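Local coordinates for alpha-toxin (Clostridium novyi, PDB 2VK9), which belongs to the large clostridial cytotoxins, its crystallised part being the catalytic domain, built on a GT-A-type glycosyltransferase fold with added helices, at residues L360-S373 / F384-L398. Residues are numbered along the deposited sequence; the frame is centred on the assembly and turned at random.
Sequences LGDIKISQLEILLS and FSNAFIISNNDSLTL
Leu-372 lays its CD1 methyl over one face of the Phe-384 ring, 3.8 Å from the ring centroid and 18° off the ring normal, which meets the geometry of a CH-pi contact. Both residues belong to the beta hairpin of strands 371-376 and 382-391, with 371-376 as the outermost strand on one side of the mixed sheet in this GT-A-type domain. The strand axes of 371-373 and 389-391 run at 176°, hence antiparallel, and Leu-371 with Ile-390 forms a hydrogen-bonded pair, each backbone N giving to the other's O at 2.8 Å. Next along, Leu-372 and Ile-389 are a non-hydrogen-bonded pair whose side chains lie side by side, and Tyr-480 of helix 477-488 touches both.

The chain turns a corner at 386-388, and Ser-373 spans it. A chi1 of 36° sets OG between its own backbone N and carbonyl carbon, where it gives a hydrogen bond to Ser-385 O, from above the carbonyl plane, and accepts a weak one from Phe-388 N.

On the Leu-371 side of the hairpin, Ile-390 CD1 meets Ile-363 CD1 tip to tip at 3.8 Å, while Ile-365 CD1 packs against Ile-390 CG2. The run 360-365 thereby folds over the strand, and Ile-363 and Ile-365 also make backbone hydrogen bonds to Ala-96 and Thr-94.

Beyond the strands, the type I turn 366-369 meets the start of helix 396-422. Leu-396 N bonds to Gln-367 O at 3.0 Å, while the N-cap residue Ser-395 gives its OG to Glu-369 O and receives a weak capping bond from Leu-398 N. Thr-397 crosses Ile-370 at about a right angle, its CG2 lying 3.7 Å from Ile-370 CG1.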
loop_
_atom_site.group_PDB
_atom_site.type_symbol
_atom_site.label_atom_id
_atom_site.label_comp_id
_atom_site.label_asym_id
_atom_site.label_seq_id
_atom_site.Cartn_x
_atom_site.Cartn_y
_atom_site.Cartn_z
ATOM N N LEU A 360 -5.639 2.705 20.998
ATOM C CA LEU A 360 -6.500 2.719 19.810
ATOM C C LEU A 360 -7.964 2.950 20.169
ATOM O O LEU A 360 -8.667 3.685 19.476
ATOM C CB LEU A 360 -6.359 1.428 19.007
ATOM C CG LEU A 360 -5.139 1.277 18.112
ATOM C CD1 LEU A 360 -5.000 -0.163 17.659
ATOM C CD2 LEU A 360 -5.258 2.201 16.934
ATOM N N GLY A 361 -8.402 2.316 21.255
ATOM C CA GLY A 361 -9.783 2.381 21.710
ATOM C C GLY A 361 -10.784 1.819 20.721
ATOM O O GLY A 361 -10.468 0.926 19.925
ATOM N N ASP A 362 -12.001 2.353 20.786
ATOM C CA ASP A 362 -13.076 1.995 19.869
ATOM C C ASP A 362 -13.006 2.950 18.709
ATOM O O ASP A 362 -13.067 4.164 18.911
ATOM C CB ASP A 362 -14.431 2.152 20.558
ATOM C CG ASP A 362 -14.491 1.436 21.897
ATOM O OD1 ASP A 362 -13.957 0.304 21.985
ATOM O OD2 ASP A 362 -15.068 2.005 22.862
ATOM N N ILE A 363 -12.870 2.416 17.501
ATOM C CA ILE A 363 -12.780 3.252 16.305
ATOM C C ILE A 363 -14.095 3.209 15.525
ATOM O O ILE A 363 -14.413 2.190 14.917
ATOM C CB ILE A 363 -11.615 2.795 15.391
ATOM C CG1 ILE A 363 -10.296 2.765 16.180
ATOM C CG2 ILE A 363 -11.522 3.681 14.143
ATOM C CD1 ILE A 363 -9.202 1.915 15.550
ATOM N N LYS A 364 -14.850 4.309 15.541
ATOM C CA LYS A 364 -16.077 4.398 14.730
ATOM C C LYS A 364 -15.754 4.300 13.235
ATOM O O LYS A 364 -14.886 5.002 12.737
ATOM C CB LYS A 364 -16.860 5.696 14.984
ATOM C CG LYS A 364 -16.977 6.174 16.412
ATOM C CD LYS A 364 -17.979 5.395 17.224
ATOM C CE LYS A 364 -18.086 6.004 18.638
ATOM N NZ LYS A 364 -18.545 5.017 19.685
ATOM N N ILE A 365 -16.449 3.437 12.518
ATOM C CA ILE A 365 -16.182 3.291 11.097
ATOM C C ILE A 365 -17.437 2.909 10.323
ATOM O O ILE A 365 -18.179 2.009 10.723
ATOM C CB ILE A 365 -15.028 2.296 10.809
ATOM C CG1 ILE A 365 -14.713 2.273 9.316
ATOM C CG2 ILE A 365 -15.374 0.909 11.284
ATOM C CD1 ILE A 365 -13.325 1.773 8.978
ATOM N N SER A 366 -17.670 3.607 9.218
ATOM C CA SER A 366 -18.808 3.323 8.364
ATOM C C SER A 366 -18.532 2.058 7.551
ATOM O O SER A 366 -17.400 1.838 7.121
ATOM C CB SER A 366 -19.073 4.507 7.434
ATOM O OG SER A 366 -20.202 4.256 6.618
ATOM N N GLN A 367 -19.559 1.236 7.342
ATOM C CA GLN A 367 -19.421 0.030 6.522
ATOM C C GLN A 367 -19.124 0.329 5.043
ATOM O O GLN A 367 -18.865 -0.584 4.260
ATOM C CB GLN A 367 -20.657 -0.858 6.639
ATOM C CG GLN A 367 -21.895 -0.282 5.988
ATOM C CD GLN A 367 -23.014 -1.307 5.834
ATOM O OE1 GLN A 367 -22.771 -2.499 5.536
ATOM N NE2 GLN A 367 -24.257 -0.847 6.030
ATOM N N LEU A 368 -19.168 1.606 4.674
ATOM C CA LEU A 368 -18.905 2.041 3.311
ATOM C C LEU A 368 -17.433 2.387 3.090
ATOM O O LEU A 368 -16.947 2.307 1.961
ATOM C CB LEU A 368 -19.765 3.260 2.975
ATOM C CG LEU A 368 -21.299 3.139 2.919
ATOM C CD1 LEU A 368 -21.927 4.521 2.837
ATOM C CD2 LEU A 368 -21.768 2.260 1.761
ATOM N N GLU A 369 -16.733 2.759 4.164
ATOM C CA GLU A 369 -15.373 3.306 4.079
ATOM C C GLU A 369 -14.287 2.327 4.563
ATOM O O GLU A 369 -14.576 1.291 5.155
ATOM C CB GLU A 369 -15.288 4.643 4.858
ATOM C CG GLU A 369 -15.427 4.509 6.404
ATOM C CD GLU A 369 -15.551 5.854 7.187
ATOM O OE1 GLU A 369 -15.247 6.947 6.632
ATOM O OE2 GLU A 369 -15.953 5.806 8.382
ATOM N N ILE A 370 -13.035 2.655 4.258
ATOM C CA ILE A 370 -11.887 2.135 4.992
ATOM C C ILE A 370 -11.204 3.389 5.484
ATOM O O ILE A 370 -11.424 4.468 4.928
ATOM C CB ILE A 370 -10.904 1.298 4.121
ATOM C CG1 ILE A 370 -10.331 2.129 2.971
ATOM C CG2 ILE A 370 -11.579 0.019 3.591
ATOM C CD1 ILE A 370 -9.378 1.368 2.096
ATOM N N LEU A 371 -10.401 3.279 6.534
ATOM C CA LEU A 371 -9.632 4.432 6.963
ATOM C C LEU A 371 -8.162 4.194 6.683
ATOM O O LEU A 371 -7.662 3.080 6.840
ATOM C CB LEU A 371 -9.905 4.765 8.422
ATOM C CG LEU A 371 -11.377 5.103 8.699
ATOM C CD1 LEU A 371 -11.614 5.323 10.185
ATOM C CD2 LEU A 371 -11.878 6.299 7.883
ATOM N N LEU A 372 -7.483 5.241 6.243
ATOM C CA LEU A 372 -6.135 5.109 5.737
ATOM C C LEU A 372 -5.235 6.175 6.286
ATOM O O LEU A 372 -5.667 7.297 6.514
ATOM C CB LEU A 372 -6.137 5.231 4.221
ATOM C CG LEU A 372 -6.574 4.032 3.408
ATOM C CD1 LEU A 372 -6.743 4.487 1.985
ATOM C CD2 LEU A 372 -5.526 2.927 3.519
ATOM N N SER A 373 -3.974 5.818 6.486
ATOM C CA SER A 373 -2.961 6.790 6.852
ATOM C C SER A 373 -2.778 7.727 5.673
ATOM O O SER A 373 -2.875 7.310 4.514
ATOM C CB SER A 373 -1.646 6.104 7.195
ATOM O OG SER A 373 -1.437 4.980 6.357
ATOM N N PHE A 384 -2.379 9.251 0.595
ATOM C CA PHE A 384 -2.693 7.926 1.135
ATOM C C PHE A 384 -1.449 7.057 1.224
ATOM O O PHE A 384 -0.635 7.023 0.304
ATOM C CB PHE A 384 -3.719 7.187 0.273
ATOM C CG PHE A 384 -5.143 7.622 0.480
ATOM C CD1 PHE A 384 -5.639 7.894 1.748
ATOM C CD2 PHE A 384 -6.012 7.715 -0.603
ATOM C CE1 PHE A 384 -6.971 8.288 1.926
ATOM C CE2 PHE A 384 -7.344 8.098 -0.432
ATOM C CZ PHE A 384 -7.822 8.390 0.831
ATOM N N SER A 385 -1.316 6.369 2.353
ATOM C CA SER A 385 -0.321 5.330 2.544
ATOM C C SER A 385 -1.063 4.071 2.958
ATOM O O SER A 385 -2.069 4.153 3.666
ATOM C CB SER A 385 0.646 5.728 3.648
ATOM O OG SER A 385 1.640 4.739 3.822
ATOM N N ASN A 386 -0.582 2.910 2.523
ATOM C CA ASN A 386 -1.192 1.651 2.936
ATOM C C ASN A 386 -0.496 1.025 4.154
ATOM O O ASN A 386 -0.585 -0.181 4.390
ATOM C CB ASN A 386 -1.287 0.673 1.758
ATOM C CG ASN A 386 0.067 0.172 1.291
ATOM O OD1 ASN A 386 1.075 0.869 1.417
ATOM N ND2 ASN A 386 0.092 -1.043 0.734
ATOM N N ALA A 387 0.177 1.872 4.931
ATOM C CA ALA A 387 0.892 1.454 6.133
ATOM C C ALA A 387 -0.010 1.296 7.354
ATOM O O ALA A 387 0.362 0.632 8.321
ATOM C CB ALA A 387 2.001 2.424 6.431
ATOM N N PHE A 388 -1.181 1.926 7.308
ATOM C CA PHE A 388 -2.160 1.867 8.392
ATOM C C PHE A 388 -3.554 1.879 7.778
ATOM O O PHE A 388 -3.953 2.866 7.149
ATOM C CB PHE A 388 -1.972 3.061 9.325
ATOM C CG PHE A 388 -2.739 2.972 10.614
ATOM C CD1 PHE A 388 -2.204 2.316 11.716
ATOM C CD2 PHE A 388 -3.967 3.587 10.747
ATOM C CE1 PHE A 388 -2.898 2.252 12.923
ATOM C CE2 PHE A 388 -4.664 3.522 11.950
ATOM C CZ PHE A 388 -4.127 2.856 13.031
ATOM N N ILE A 389 -4.275 0.770 7.942
ATOM C CA ILE A 389 -5.580 0.571 7.331
ATOM C C ILE A 389 -6.569 0.090 8.376
ATOM O O ILE A 389 -6.285 -0.851 9.119
ATOM C CB ILE A 389 -5.527 -0.514 6.242
ATOM C CG1 ILE A 389 -4.353 -0.294 5.282
ATOM C CG2 ILE A 389 -6.846 -0.594 5.483
ATOM C CD1 ILE A 389 -4.061 -1.522 4.416
ATOM N N ILE A 390 -7.735 0.723 8.436
ATOM C CA ILE A 390 -8.789 0.249 9.319
ATOM C C ILE A 390 -10.003 -0.082 8.484
ATOM O O ILE A 390 -10.472 0.757 7.725
ATOM C CB ILE A 390 -9.185 1.294 10.368
ATOM C CG1 ILE A 390 -7.983 1.678 11.231
ATOM C CG2 ILE A 390 -10.311 0.753 11.241
ATOM C CD1 ILE A 390 -8.184 2.953 12.006
ATOM N N SER A 391 -10.505 -1.304 8.618
ATOM C CA SER A 391 -11.692 -1.738 7.895
ATOM C C SER A 391 -12.275 -2.974 8.534
ATOM O O SER A 391 -11.526 -3.846 8.950
ATOM C CB SER A 391 -11.325 -2.083 6.455
ATOM O OG SER A 391 -12.385 -2.773 5.800
ATOM N N ASN A 392 -13.603 -3.051 8.603
ATOM C CA ASN A 392 -14.294 -4.322 8.860
ATOM C C ASN A 392 -14.352 -5.160 7.587
ATOM O O ASN A 392 -14.233 -4.606 6.496
ATOM C CB ASN A 392 -15.676 -4.079 9.458
ATOM C CG ASN A 392 -15.595 -3.695 10.914
ATOM O OD1 ASN A 392 -14.741 -4.206 11.635
ATOM N ND2 ASN A 392 -16.449 -2.787 11.356
ATOM N N ASN A 393 -14.487 -6.481 7.697
ATOM C CA ASN A 393 -14.368 -7.296 6.478
ATOM C C ASN A 393 -15.516 -7.146 5.481
ATOM O O ASN A 393 -15.368 -7.472 4.303
ATOM C CB ASN A 393 -14.020 -8.767 6.744
ATOM C CG ASN A 393 -15.019 -9.474 7.624
ATOM O OD1 ASN A 393 -16.216 -9.475 7.368
ATOM N ND2 ASN A 393 -14.518 -10.118 8.648
ATOM N N ASP A 394 -16.646 -6.635 5.960
ATOM C CA ASP A 394 -17.837 -6.511 5.144
ATOM C C ASP A 394 -17.956 -5.113 4.554
ATOM O O ASP A 394 -19.048 -4.684 4.171
ATOM C CB ASP A 394 -19.084 -6.899 5.949
ATOM C CG ASP A 394 -19.400 -5.918 7.086
ATOM O OD1 ASP A 394 -18.537 -5.086 7.457
ATOM O OD2 ASP A 394 -20.538 -5.991 7.614
ATOM N N SER A 395 -16.823 -4.422 4.464
ATOM C CA SER A 395 -16.762 -3.055 3.948
ATOM C C SER A 395 -16.834 -2.965 2.424
ATOM O O SER A 395 -16.217 -3.751 1.703
ATOM C CB SER A 395 -15.493 -2.360 4.441
ATOM O OG SER A 395 -15.232 -1.203 3.676
ATOM N N LEU A 396 -17.584 -1.977 1.951
ATOM C CA LEU A 396 -17.738 -1.705 0.527
ATOM C C LEU A 396 -16.430 -1.260 -0.134
ATOM O O LEU A 396 -16.054 -1.793 -1.181
ATOM C CB LEU A 396 -18.834 -0.662 0.302
ATOM C CG LEU A 396 -19.089 -0.219 -1.146
ATOM C CD1 LEU A 396 -19.870 -1.276 -1.938
ATOM C CD2 LEU A 396 -19.813 1.111 -1.165
ATOM N N THR A 397 -15.742 -0.290 0.469
ATOM C CA THR A 397 -14.451 0.161 -0.063
ATOM C C THR A 397 -13.414 -0.973 -0.096
ATOM O O THR A 397 -12.575 -1.015 -0.992
ATOM C CB THR A 397 -13.897 1.382 0.704
ATOM O OG1 THR A 397 -14.840 2.453 0.638
ATOM C CG2 THR A 397 -12.606 1.864 0.092
ATOM N N LEU A 398 -13.484 -1.886 0.874
ATOM C CA LEU A 398 -12.597 -3.036 0.898
ATOM C C LEU A 398 -12.862 -3.950 -0.292
ATOM O O LEU A 398 -11.923 -4.431 -0.931
ATOM C CB LEU A 398 -12.730 -3.814 2.205
ATOM C CG LEU A 398 -11.685 -4.920 2.451
ATOM C CD1 LEU A 398 -10.349 -4.333 2.806
ATOM C CD2 LEU A 398 -12.137 -5.870 3.544
#